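Local coordinates for protein peptidoglycan glycosyltransferase (Atopobium parvulum, PDB 4OVD) that belongs to the penicillin-binding protein family and carries a dimerisation domain and a transpeptidase-type domain in one chain, at residues G60-R65 with V69-V74; G157-Q162 with I223-Q228; G165-D170 with G176-Y181; G383-G388 with V448-K453. All coordinates share one frame; numbering follows the deposited sequence.

In the fold
The four contacts of this two-domain penicillin-binding protein grade from backbone pairing to side-chain packing. Contact 1 is a partly buried beta hairpin held mainly by main-chain bonds. Contact 2, more deeply buried, sets a turn against the start of helix 225-242 mainly through aliphatic groups. Contact 3, also buried, folds the chain back between two short helices around a salt-bridged carboxylate, and contact 4 brings an aspartate up to a tryptophan between two loops, partly at the surface. D64 of contact 1 binds I225 of contact 2, E178 of contact 3 packs on I62 of contact 1, and Y181 of contact 3 binds D385 of contact 4.

Contact 1: G60-R65 with V69-V74; sequences GTIYDR and VLAMSV
I62 and A71 face each other as an antiparallel hydrogen-bonded pair with their CA atoms 5.1 Å apart, and one step further on the register slips by a residue, placing Y63 across from V69 in a non-hydrogen-bonded pair. I62 N donates to A71 O at 3.0 Å. On the return side, I62 O is shared: L70 N reaches it at 2.8 Å, whereas A71 N makes a weak bond of 3.3 Å. Two successive amides directed at one carbonyl define a classic beta bulge, here in the hairpin of strands 62-63 and 69-74, and the second strand turns a corner at L70. Strand 62-63 has strand 219-221 as its other neighbour in the sheet.

The side chains divide between the two faces. I62 and A71 share one, their CB atoms 4.2 Å apart, and helix 161-164 packs there through L164 on I62. Y63 and V69 share the other, where V69 CG2 approaches Y63 CE1 at 3.9 Å and the two side chains run alongside each other. T61 CG2, held anti to its own backbone N (the hydroxyl chi1 being -68°), rests 3.5 Å above one face of the Y63 ring, toward the rim. The hydroxyl branch, T61 OG1, is instead hydrogen-bonded to a water, and that water accepts from S73 N. L70 is directed at the first strand, and its CD1 touches D64 CB at 3.7 Å. The D64 carboxylate is held by other amides: OD1 accepts from N66 N and N68 N, and OD2 from I225 N.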
loop_
_atom_site.group_PDB
_atom_site.type_symbol
_atom_site.label_atom_id
_atom_site.label_comp_id
_atom_site.label_asym_id
_atom_site.label_seq_id
_atom_site.Cartn_x
_atom_site.Cartn_y
_atom_site.Cartn_z
ATOM N N GLY A 60 6.953 25.708 -8.894
ATOM C CA GLY A 60 6.556 25.730 -7.493
ATOM C C GLY A 60 7.486 24.861 -6.651
ATOM O O GLY A 60 8.060 23.891 -7.119
ATOM N N THR A 61 7.596 25.222 -5.384
ATOM C CA THR A 61 8.453 24.569 -4.444
ATOM C C THR A 61 7.656 23.391 -3.835
ATOM O O THR A 61 6.425 23.444 -3.728
ATOM C CB THR A 61 8.900 25.599 -3.386
ATOM O OG1 THR A 61 9.759 26.556 -4.005
ATOM C CG2 THR A 61 9.664 24.945 -2.208
ATOM N N ILE A 62 8.364 22.322 -3.498
ATOM C CA ILE A 62 7.758 21.142 -2.879
ATOM C C ILE A 62 8.335 21.052 -1.472
ATOM O O ILE A 62 9.549 20.951 -1.324
ATOM C CB ILE A 62 8.013 19.826 -3.668
ATOM C CG1 ILE A 62 7.467 19.979 -5.099
ATOM C CG2 ILE A 62 7.376 18.661 -2.904
ATOM C CD1 ILE A 62 7.608 18.820 -6.046
ATOM N N TYR A 63 7.456 21.179 -0.465
ATOM C CA TYR A 63 7.809 21.078 0.931
ATOM C C TYR A 63 7.381 19.745 1.522
ATOM O O TYR A 63 6.395 19.174 1.094
ATOM C CB TYR A 63 7.049 22.141 1.724
ATOM C CG TYR A 63 7.374 23.567 1.339
ATOM C CD1 TYR A 63 8.488 24.232 1.850
ATOM C CD2 TYR A 63 6.551 24.255 0.481
ATOM C CE1 TYR A 63 8.774 25.547 1.475
ATOM C CE2 TYR A 63 6.823 25.541 0.089
ATOM C CZ TYR A 63 7.908 26.209 0.611
ATOM O OH TYR A 63 8.093 27.533 0.185
ATOM N N ASP A 64 8.105 19.249 2.510
ATOM C CA ASP A 64 7.676 18.054 3.204
ATOM C C ASP A 64 6.760 18.533 4.379
ATOM O O ASP A 64 6.532 19.737 4.527
ATOM C CB ASP A 64 8.854 17.189 3.671
ATOM C CG ASP A 64 9.402 17.592 5.034
ATOM O OD1 ASP A 64 9.184 18.738 5.526
ATOM O OD2 ASP A 64 10.112 16.729 5.585
ATOM N N ARG A 65 6.252 17.614 5.210
ATOM C CA ARG A 65 5.298 17.964 6.260
ATOM C C ARG A 65 5.850 18.899 7.340
ATOM O O ARG A 65 5.059 19.537 8.017
ATOM C CB ARG A 65 4.742 16.678 6.949
ATOM C CG ARG A 65 5.736 15.991 7.895
ATOM C CD ARG A 65 5.235 14.635 8.387
ATOM N NE ARG A 65 3.806 14.697 8.670
ATOM C CZ ARG A 65 3.249 14.940 9.845
ATOM N NH1 ARG A 65 3.981 15.112 10.962
ATOM N NH2 ARG A 65 1.921 14.982 9.907
ATOM N N VAL A 69 12.485 21.867 2.470
ATOM C CA VAL A 69 12.407 22.055 1.027
ATOM C C VAL A 69 12.929 20.765 0.415
ATOM O O VAL A 69 14.042 20.305 0.758
ATOM C CB VAL A 69 13.194 23.308 0.528
ATOM C CG1 VAL A 69 13.236 23.388 -0.999
ATOM C CG2 VAL A 69 12.576 24.584 1.099
ATOM N N LEU A 70 12.105 20.155 -0.446
ATOM C CA LEU A 70 12.502 18.911 -1.053
ATOM C C LEU A 70 12.944 19.232 -2.437
ATOM O O LEU A 70 13.921 18.690 -2.909
ATOM C CB LEU A 70 11.361 17.904 -1.037
ATOM C CG LEU A 70 10.779 17.527 0.314
ATOM C CD1 LEU A 70 9.702 16.470 0.144
ATOM C CD2 LEU A 70 11.855 17.043 1.287
ATOM N N ALA A 71 12.238 20.162 -3.082
ATOM C CA ALA A 71 12.587 20.593 -4.413
ATOM C C ALA A 71 12.287 22.069 -4.626
ATOM O O ALA A 71 11.230 22.580 -4.262
ATOM C CB ALA A 71 11.846 19.764 -5.433
HETATM N N MSE A 72 13.196 22.743 -5.302
HETATM C CA MSE A 72 13.049 24.170 -5.563
HETATM C C MSE A 72 13.772 24.459 -6.823
HETATM O O MSE A 72 14.762 23.783 -7.131
HETATM C CB MSE A 72 13.712 24.978 -4.477
HETATM C CG MSE A 72 15.015 24.290 -4.033
HETATM SE SE MSE A 72 16.494 25.577 -3.856
HETATM C CE MSE A 72 17.328 24.682 -2.298
ATOM N N SER A 73 13.267 25.461 -7.537
ATOM C CA SER A 73 13.804 25.880 -8.837
ATOM C C SER A 73 14.665 27.096 -8.656
ATOM O O SER A 73 14.346 28.006 -7.901
ATOM C CB SER A 73 12.714 26.105 -9.902
ATOM O OG SER A 73 12.224 24.869 -10.427
ATOM N N VAL A 74 15.726 27.096 -9.443
ATOM C CA VAL A 74 16.814 28.028 -9.388
ATOM C C VAL A 74 17.227 28.430 -10.800
ATOM O O VAL A 74 17.076 27.658 -11.727
ATOM C CB VAL A 74 17.922 27.278 -8.599
ATOM C CG1 VAL A 74 19.313 27.609 -9.075
ATOM C CG2 VAL A 74 17.714 27.502 -7.114
HETATM O O HOH W 1 10.734 26.581 -6.676
#

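Contact 2: G157-Q162 with I223-Q228; sequences GNVGVQ and IDIELQ
V159 and Q228 both extend their first side-chain branch anti to the backbone N, and this brings V159 CG1 and Q228 CG up to the same boundary. For Q228 the extended chi1 (178°) sets CG over the backbone of G160, 3.7 Å from G160 CA. With no side chain at G160, the glutamine can come this close to the main chain. V159 CG1 is the meeting point of the other half: I225 CD1 lies 3.8 Å away as the two side chains cross obliquely, and Q228 CG is 4.0 Å from the same methyl.

The arrangement sets a type II turn, N158 to V161, against the first turn of helix 225-242, with G160 also serving as N-cap of the short helix 161-164. Two helix starts therefore meet mainly through aliphatic carbons. A bend at chi2 (66°) carries the amide of Q228 beyond them: its NE2 donates to E232 OE2 and to A263 O, and E232 OE2 also accepts from G160 N, so one carboxylate ties the glutamine and the turn together. The long helix has its own N-cap in D224, whose OD1 accepts from L227 N at 3.3 Å, with the donor 40° out of the carboxylate plane, and weakly from E226 N at 3.0 Å. D224 OD1 also forms a salt bridge with R556 of helix 542-556.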
loop_
_atom_site.group_PDB
_atom_site.type_symbol
_atom_site.label_atom_id
_atom_site.label_comp_id
_atom_site.label_asym_id
_atom_site.label_seq_id
_atom_site.Cartn_x
_atom_site.Cartn_y
_atom_site.Cartn_z
ATOM N N GLY A 157 19.272 15.147 -1.753
ATOM C CA GLY A 157 19.825 14.262 -2.765
ATOM C C GLY A 157 18.818 13.263 -3.266
ATOM O O GLY A 157 17.715 13.647 -3.631
ATOM N N ASN A 158 19.191 11.984 -3.225
ATOM C CA ASN A 158 18.355 10.873 -3.708
ATOM C C ASN A 158 17.233 10.423 -2.816
ATOM O O ASN A 158 16.426 9.562 -3.213
ATOM C CB ASN A 158 19.219 9.660 -4.011
ATOM C CG ASN A 158 20.181 9.908 -5.158
ATOM O OD1 ASN A 158 19.872 10.641 -6.112
ATOM N ND2 ASN A 158 21.339 9.286 -5.086
ATOM N N VAL A 159 17.134 11.037 -1.646
ATOM C CA VAL A 159 16.115 10.664 -0.688
ATOM C C VAL A 159 14.741 11.125 -1.143
ATOM O O VAL A 159 14.471 12.304 -1.242
ATOM C CB VAL A 159 16.344 11.282 0.719
ATOM C CG1 VAL A 159 15.243 10.793 1.647
ATOM C CG2 VAL A 159 17.718 10.918 1.295
ATOM N N GLY A 160 13.843 10.197 -1.367
ATOM C CA GLY A 160 12.495 10.580 -1.742
ATOM C C GLY A 160 12.348 11.017 -3.176
ATOM O O GLY A 160 11.233 11.410 -3.590
ATOM N N VAL A 161 13.421 10.898 -3.961
ATOM C CA VAL A 161 13.337 11.358 -5.342
ATOM C C VAL A 161 12.378 10.475 -6.171
ATOM O O VAL A 161 11.818 10.910 -7.194
ATOM C CB VAL A 161 14.716 11.464 -5.999
ATOM C CG1 VAL A 161 15.229 10.093 -6.408
ATOM C CG2 VAL A 161 14.623 12.343 -7.225
ATOM N N GLN A 162 12.206 9.228 -5.755
ATOM C CA GLN A 162 11.270 8.347 -6.392
ATOM C C GLN A 162 9.850 8.930 -6.297
ATOM O O GLN A 162 9.053 8.848 -7.245
ATOM C CB GLN A 162 11.342 6.977 -5.752
ATOM C CG GLN A 162 10.685 5.851 -6.547
ATOM C CD GLN A 162 10.952 4.525 -5.852
ATOM O OE1 GLN A 162 10.588 4.377 -4.722
ATOM N NE2 GLN A 162 11.619 3.608 -6.489
ATOM N N ILE A 223 4.793 13.781 3.317
ATOM C CA ILE A 223 6.032 13.060 3.580
ATOM C C ILE A 223 6.903 13.611 4.672
ATOM O O ILE A 223 7.049 14.811 4.743
ATOM C CB ILE A 223 6.896 13.090 2.307
ATOM C CG1 ILE A 223 6.242 12.251 1.237
ATOM C CG2 ILE A 223 8.299 12.549 2.561
ATOM C CD1 ILE A 223 6.188 10.780 1.557
ATOM N N ASP A 224 7.491 12.752 5.509
ATOM C CA ASP A 224 8.435 13.207 6.550
ATOM C C ASP A 224 9.748 12.736 5.984
ATOM O O ASP A 224 10.035 11.552 5.876
ATOM C CB ASP A 224 8.177 12.611 7.921
ATOM C CG ASP A 224 9.191 13.120 8.974
ATOM O OD1 ASP A 224 10.405 12.973 8.699
ATOM O OD2 ASP A 224 8.787 13.619 10.073
ATOM N N ILE A 225 10.548 13.682 5.566
ATOM C CA ILE A 225 11.762 13.335 4.833
ATOM C C ILE A 225 12.729 12.479 5.586
ATOM O O ILE A 225 13.379 11.634 4.990
ATOM C CB ILE A 225 12.448 14.593 4.270
ATOM C CG1 ILE A 225 13.435 14.229 3.143
ATOM C CG2 ILE A 225 13.021 15.433 5.399
ATOM C CD1 ILE A 225 12.755 13.656 1.935
ATOM N N GLU A 226 12.837 12.680 6.886
ATOM C CA GLU A 226 13.736 11.820 7.674
ATOM C C GLU A 226 13.195 10.368 7.748
ATOM O O GLU A 226 13.941 9.393 7.730
ATOM C CB GLU A 226 13.941 12.400 9.082
ATOM C CG GLU A 226 15.333 12.127 9.603
ATOM C CD GLU A 226 16.421 12.808 8.774
ATOM O OE1 GLU A 226 16.197 13.917 8.218
ATOM O OE2 GLU A 226 17.532 12.239 8.688
ATOM N N LEU A 227 11.874 10.221 7.779
ATOM C CA LEU A 227 11.271 8.896 7.790
ATOM C C LEU A 227 11.399 8.260 6.408
ATOM O O LEU A 227 11.492 7.057 6.249
ATOM C CB LEU A 227 9.817 8.996 8.208
ATOM C CG LEU A 227 9.247 7.626 8.477
ATOM C CD1 LEU A 227 10.111 6.928 9.528
ATOM C CD2 LEU A 227 7.806 7.805 8.926
ATOM N N GLN A 228 11.467 9.086 5.400
ATOM C CA GLN A 228 11.609 8.587 4.049
ATOM C C GLN A 228 12.974 7.989 3.905
ATOM O O GLN A 228 13.144 6.956 3.304
ATOM C CB GLN A 228 11.383 9.728 3.047
ATOM C CG GLN A 228 11.547 9.319 1.618
ATOM C CD GLN A 228 10.511 8.342 1.186
ATOM O OE1 GLN A 228 9.390 8.302 1.740
ATOM N NE2 GLN A 228 10.854 7.539 0.178
#

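Contact 3: G165-D170 with G176-Y181; sequences GFVNAD and GLEYYY
A tight return loop between two short helices, 161-164 and 176-180, is closed where G165 meets G176 and where V167 packs on E178. G165 leaves the first helix with positive phi, and its CA lies 3.9 Å from G176 CA; neither residue has a side chain to hold the two backbones apart. The approach is reinforced outside the loop by backbone bonds of L177 with I163 and of E178 with L164.

Beyond the glycines, E178 carries the contact. Its inner carbons run past the loop backbone: E178 CB lies 3.9 Å from F166 O, and E178 CG is as far from G165 O. A bend at chi2 (-79°) then brings the carboxylate face-on to V167, with V167 CG2 3.3 Å from E178 CD, directly over the carbon. OE1 and OE2 of E178 are each 3.5 Å from V167 CG2. Against the other face of this group stands I62 CD1, so the flat carboxylate is sandwiched between two aliphatic tips.

Its oxygens are paired at the rim: OE2 with R152 NE and OE1 with R59 NE, both salt bridges. Two such positive partners would probably favour the ionised form even though the residue is buried. E178 thus links three elements: it rises from helix 176-180, pairs with R152 of strand 151-153 and touches I62 of strand 62-63, while the far end of the helix leads to Y181, whose OH bonds D385 of a transpeptidase-domain loop.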
loop_
_atom_site.group_PDB
_atom_site.type_symbol
_atom_site.label_atom_id
_atom_site.label_comp_id
_atom_site.label_asym_id
_atom_site.label_seq_id
_atom_site.Cartn_x
_atom_site.Cartn_y
_atom_site.Cartn_z
ATOM N N GLY A 165 10.036 12.647 -8.182
ATOM C CA GLY A 165 10.129 12.571 -9.644
ATOM C C GLY A 165 11.222 13.493 -10.111
ATOM O O GLY A 165 11.829 14.194 -9.314
ATOM N N PHE A 166 11.502 13.522 -11.401
ATOM C CA PHE A 166 12.535 14.442 -11.900
ATOM C C PHE A 166 11.911 15.322 -12.899
ATOM O O PHE A 166 10.792 15.055 -13.388
ATOM C CB PHE A 166 13.795 13.725 -12.409
ATOM C CG PHE A 166 13.642 13.078 -13.754
ATOM C CD1 PHE A 166 12.993 11.882 -13.895
ATOM C CD2 PHE A 166 14.212 13.669 -14.883
ATOM C CE1 PHE A 166 12.847 11.307 -15.160
ATOM C CE2 PHE A 166 14.093 13.095 -16.134
ATOM C CZ PHE A 166 13.408 11.915 -16.265
ATOM N N VAL A 167 12.605 16.403 -13.170
ATOM C CA VAL A 167 12.189 17.412 -14.133
ATOM C C VAL A 167 13.222 17.315 -15.241
ATOM O O VAL A 167 14.426 17.239 -14.968
ATOM C CB VAL A 167 12.167 18.812 -13.433
ATOM C CG1 VAL A 167 11.902 19.949 -14.405
ATOM C CG2 VAL A 167 11.114 18.826 -12.327
ATOM N N ASN A 168 12.784 17.242 -16.493
ATOM C CA ASN A 168 13.762 17.207 -17.583
ATOM C C ASN A 168 14.273 18.587 -17.982
ATOM O O ASN A 168 13.872 19.596 -17.410
ATOM C CB ASN A 168 13.184 16.494 -18.783
ATOM C CG ASN A 168 12.014 17.223 -19.395
ATOM O OD1 ASN A 168 11.867 18.439 -19.283
ATOM N ND2 ASN A 168 11.193 16.481 -20.074
ATOM N N ALA A 169 15.169 18.602 -18.983
ATOM C CA ALA A 169 15.807 19.812 -19.554
ATOM C C ALA A 169 14.825 20.862 -20.044
ATOM O O ALA A 169 15.125 22.040 -20.011
ATOM C CB ALA A 169 16.749 19.417 -20.687
ATOM N N ASP A 170 13.680 20.443 -20.550
ATOM C CA ASP A 170 12.636 21.397 -20.926
ATOM C C ASP A 170 11.889 21.832 -19.693
ATOM O O ASP A 170 10.823 22.411 -19.797
ATOM C CB ASP A 170 11.619 20.773 -21.845
ATOM C CG ASP A 170 12.212 20.389 -23.185
ATOM O OD1 ASP A 170 13.359 20.805 -23.482
ATOM O OD2 ASP A 170 11.528 19.678 -23.951
ATOM N N GLY A 176 6.920 10.835 -11.108
ATOM C CA GLY A 176 6.526 11.181 -9.754
ATOM C C GLY A 176 5.565 12.338 -9.646
ATOM O O GLY A 176 4.702 12.549 -10.505
ATOM N N LEU A 177 5.698 13.075 -8.572
ATOM C CA LEU A 177 4.817 14.234 -8.264
ATOM C C LEU A 177 5.104 15.453 -9.172
ATOM O O LEU A 177 4.169 16.204 -9.551
ATOM C CB LEU A 177 4.900 14.594 -6.789
ATOM C CG LEU A 177 4.353 13.577 -5.791
ATOM C CD1 LEU A 177 4.491 14.140 -4.403
ATOM C CD2 LEU A 177 2.897 13.322 -6.068
ATOM N N GLU A 178 6.346 15.559 -9.621
ATOM C CA GLU A 178 6.714 16.612 -10.577
ATOM C C GLU A 178 5.836 16.502 -11.807
ATOM O O GLU A 178 5.398 17.513 -12.355
ATOM C CB GLU A 178 8.182 16.498 -10.921
ATOM C CG GLU A 178 9.103 16.877 -9.795
ATOM C CD GLU A 178 9.314 18.392 -9.571
ATOM O OE1 GLU A 178 8.510 19.223 -10.021
ATOM O OE2 GLU A 178 10.337 18.754 -8.933
ATOM N N TYR A 179 5.577 15.259 -12.234
ATOM C CA TYR A 179 4.720 14.987 -13.362
ATOM C C TYR A 179 3.250 15.082 -12.978
ATOM O O TYR A 179 2.442 15.735 -13.640
ATOM C CB TYR A 179 4.975 13.584 -14.000
ATOM C CG TYR A 179 3.975 13.256 -15.109
ATOM C CD1 TYR A 179 4.077 13.843 -16.373
ATOM C CD2 TYR A 179 2.922 12.443 -14.875
ATOM C CE1 TYR A 179 3.132 13.595 -17.381
ATOM C CE2 TYR A 179 1.979 12.180 -15.849
ATOM C CZ TYR A 179 2.093 12.759 -17.101
ATOM O OH TYR A 179 1.158 12.434 -18.062
ATOM N N TYR A 180 2.890 14.424 -11.908
ATOM C CA TYR A 180 1.464 14.357 -11.511
ATOM C C TYR A 180 0.867 15.762 -11.317
ATOM O O TYR A 180 -0.240 16.040 -11.788
ATOM C CB TYR A 180 1.263 13.506 -10.252
ATOM C CG TYR A 180 -0.147 13.136 -10.024
ATOM C CD1 TYR A 180 -0.656 12.051 -10.660
ATOM C CD2 TYR A 180 -0.983 13.893 -9.239
ATOM C CE1 TYR A 180 -1.947 11.676 -10.542
ATOM C CE2 TYR A 180 -2.315 13.547 -9.119
ATOM C CZ TYR A 180 -2.764 12.415 -9.768
ATOM O OH TYR A 180 -4.014 11.954 -9.733
ATOM N N TYR A 181 1.614 16.637 -10.691
ATOM C CA TYR A 181 1.155 17.993 -10.436
ATOM C C TYR A 181 1.911 19.032 -11.300
ATOM O O TYR A 181 2.123 20.196 -10.896
ATOM C CB TYR A 181 1.333 18.343 -8.948
ATOM C CG TYR A 181 0.398 17.567 -8.012
ATOM C CD1 TYR A 181 -0.968 17.838 -8.008
ATOM C CD2 TYR A 181 0.881 16.572 -7.147
ATOM C CE1 TYR A 181 -1.826 17.170 -7.146
ATOM C CE2 TYR A 181 0.029 15.907 -6.263
ATOM C CZ TYR A 181 -1.336 16.196 -6.295
ATOM O OH TYR A 181 -2.230 15.593 -5.437
#

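Contact 4: G383-G388 with V448-K453; sequences GIDFPG and VSWPTK
An inverse gamma turn centred on D385 brings an aspartate up to the six-membered ring of W450, joining two loops of the transpeptidase domain. The turn is spanned by a weak backbone bond from F386 N to I384 O, 3.1 Å long. D385 holds its carboxyl carbon between the backbone N and the carbonyl carbon (chi1 54°), and this turns the group toward the tryptophan. There D385 CG lies 3.8 Å from W450 CH2, and D385 OD2 is 4.0 Å from W450 CZ2. The two side chains cross at about a right angle, with the carboxylate and indole planes 62° apart.

This is packing between a carboxylate group and a ring, and the oxygens find their bonds in other residues. OD2 is bonded by Y181 and M440 N, OD1 by F439 N; these several partners fix the rotation of the carboxylate beside the indole. W450 is held in turn by stacking on the ring of H438, and its NE1 makes a weak bond to M440 O. Within its own segment, V448 CG1 sits 3.8 Å above one face of the W450 indole, toward the rim. At W450 CZ3, the atom next to CH2, G383 O approaches to 3.9 Å.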
loop_
_atom_site.group_PDB
_atom_site.type_symbol
_atom_site.label_atom_id
_atom_site.label_comp_id
_atom_site.label_asym_id
_atom_site.label_seq_id
_atom_site.Cartn_x
_atom_site.Cartn_y
_atom_site.Cartn_z
ATOM N N GLY A 383 -7.215 6.343 -6.148
ATOM C CA GLY A 383 -7.292 7.791 -6.174
ATOM C C GLY A 383 -5.983 8.402 -5.708
ATOM O O GLY A 383 -5.901 9.582 -5.587
ATOM N N ILE A 384 -4.963 7.596 -5.404
ATOM C CA ILE A 384 -3.659 8.131 -4.935
ATOM C C ILE A 384 -3.096 9.133 -5.961
ATOM O O ILE A 384 -3.297 8.999 -7.198
ATOM C CB ILE A 384 -2.638 7.002 -4.645
ATOM C CG1 ILE A 384 -1.306 7.554 -4.117
ATOM C CG2 ILE A 384 -2.383 6.164 -5.911
ATOM C CD1 ILE A 384 -0.464 6.529 -3.464
ATOM N N ASP A 385 -2.404 10.165 -5.465
ATOM C CA ASP A 385 -1.893 11.170 -6.372
ATOM C C ASP A 385 -0.464 10.838 -6.789
ATOM O O ASP A 385 0.486 11.524 -6.409
ATOM C CB ASP A 385 -2.031 12.577 -5.773
ATOM C CG ASP A 385 -1.397 12.688 -4.401
ATOM O OD1 ASP A 385 -1.261 11.648 -3.682
ATOM O OD2 ASP A 385 -1.095 13.830 -3.991
ATOM N N PHE A 386 -0.348 9.827 -7.637
ATOM C CA PHE A 386 0.941 9.359 -8.113
ATOM C C PHE A 386 0.709 8.704 -9.461
ATOM O O PHE A 386 -0.270 7.989 -9.648
ATOM C CB PHE A 386 1.572 8.381 -7.116
ATOM C CG PHE A 386 3.004 8.230 -7.296
ATOM C CD1 PHE A 386 3.855 9.210 -6.806
ATOM C CD2 PHE A 386 3.531 7.205 -8.039
ATOM C CE1 PHE A 386 5.214 9.162 -7.055
ATOM C CE2 PHE A 386 4.904 7.134 -8.254
ATOM C CZ PHE A 386 5.744 8.110 -7.763
ATOM N N PRO A 387 1.630 8.897 -10.401
ATOM C CA PRO A 387 1.343 8.365 -11.748
ATOM C C PRO A 387 1.381 6.861 -11.913
ATOM O O PRO A 387 2.017 6.215 -11.152
ATOM C CB PRO A 387 2.435 8.983 -12.616
ATOM C CG PRO A 387 3.171 9.948 -11.721
ATOM C CD PRO A 387 2.893 9.649 -10.323
ATOM N N GLY A 388 0.660 6.329 -12.890
ATOM C CA GLY A 388 0.750 4.911 -13.226
ATOM C C GLY A 388 0.004 3.944 -12.360
ATOM O O GLY A 388 0.330 2.778 -12.344
ATOM N N VAL A 448 -6.624 20.423 0.503
ATOM C CA VAL A 448 -7.557 19.640 -0.328
ATOM C C VAL A 448 -8.361 18.612 0.490
ATOM O O VAL A 448 -7.852 18.102 1.473
ATOM C CB VAL A 448 -6.716 18.952 -1.451
ATOM C CG1 VAL A 448 -7.462 17.832 -2.157
ATOM C CG2 VAL A 448 -6.229 19.997 -2.450
ATOM N N SER A 449 -9.636 18.359 0.151
ATOM C CA SER A 449 -10.361 17.272 0.849
ATOM C C SER A 449 -10.264 16.034 -0.080
ATOM O O SER A 449 -10.336 16.101 -1.313
ATOM C CB SER A 449 -11.792 17.615 1.331
ATOM O OG SER A 449 -12.708 17.716 0.278
ATOM N N TRP A 450 -9.944 14.927 0.544
ATOM C CA TRP A 450 -9.735 13.684 -0.124
ATOM C C TRP A 450 -10.928 12.797 0.195
ATOM O O TRP A 450 -11.337 12.708 1.357
ATOM C CB TRP A 450 -8.462 13.072 0.415
ATOM C CG TRP A 450 -7.296 13.776 -0.036
ATOM C CD1 TRP A 450 -6.611 14.725 0.636
ATOM C CD2 TRP A 450 -6.651 13.637 -1.326
ATOM N NE1 TRP A 450 -5.577 15.188 -0.130
ATOM C CE2 TRP A 450 -5.573 14.540 -1.339
ATOM C CE3 TRP A 450 -6.862 12.802 -2.441
ATOM C CZ2 TRP A 450 -4.706 14.653 -2.422
ATOM C CZ3 TRP A 450 -6.011 12.906 -3.504
ATOM C CH2 TRP A 450 -4.933 13.838 -3.496
ATOM N N PRO A 451 -11.461 12.118 -0.820
ATOM C CA PRO A 451 -12.658 11.284 -0.637
ATOM C C PRO A 451 -12.476 10.139 0.358
ATOM O O PRO A 451 -11.382 9.543 0.461
ATOM C CB PRO A 451 -12.912 10.695 -2.048
ATOM C CG PRO A 451 -12.047 11.508 -3.003
ATOM C CD PRO A 451 -10.894 12.003 -2.182
ATOM N N THR A 452 -13.531 9.897 1.127
ATOM C CA THR A 452 -13.582 8.797 2.088
ATOM C C THR A 452 -14.800 7.960 1.687
ATOM O O THR A 452 -15.659 8.437 0.956
ATOM C CB THR A 452 -13.768 9.236 3.557
ATOM O OG1 THR A 452 -14.982 9.978 3.692
ATOM C CG2 THR A 452 -12.615 10.057 4.096
ATOM N N LYS A 453 -14.888 6.726 2.174
ATOM C CA LYS A 453 -15.994 5.852 1.833
ATOM C C LYS A 453 -16.313 4.925 3.018
ATOM O O LYS A 453 -15.422 4.274 3.534
ATOM C CB LYS A 453 -15.557 4.999 0.647
ATOM C CG LYS A 453 -16.657 4.164 0.029
ATOM C CD LYS A 453 -16.081 3.316 -1.090
ATOM C CE LYS A 453 -17.148 2.592 -1.888
ATOM N NZ LYS A 453 -16.454 1.787 -2.934
#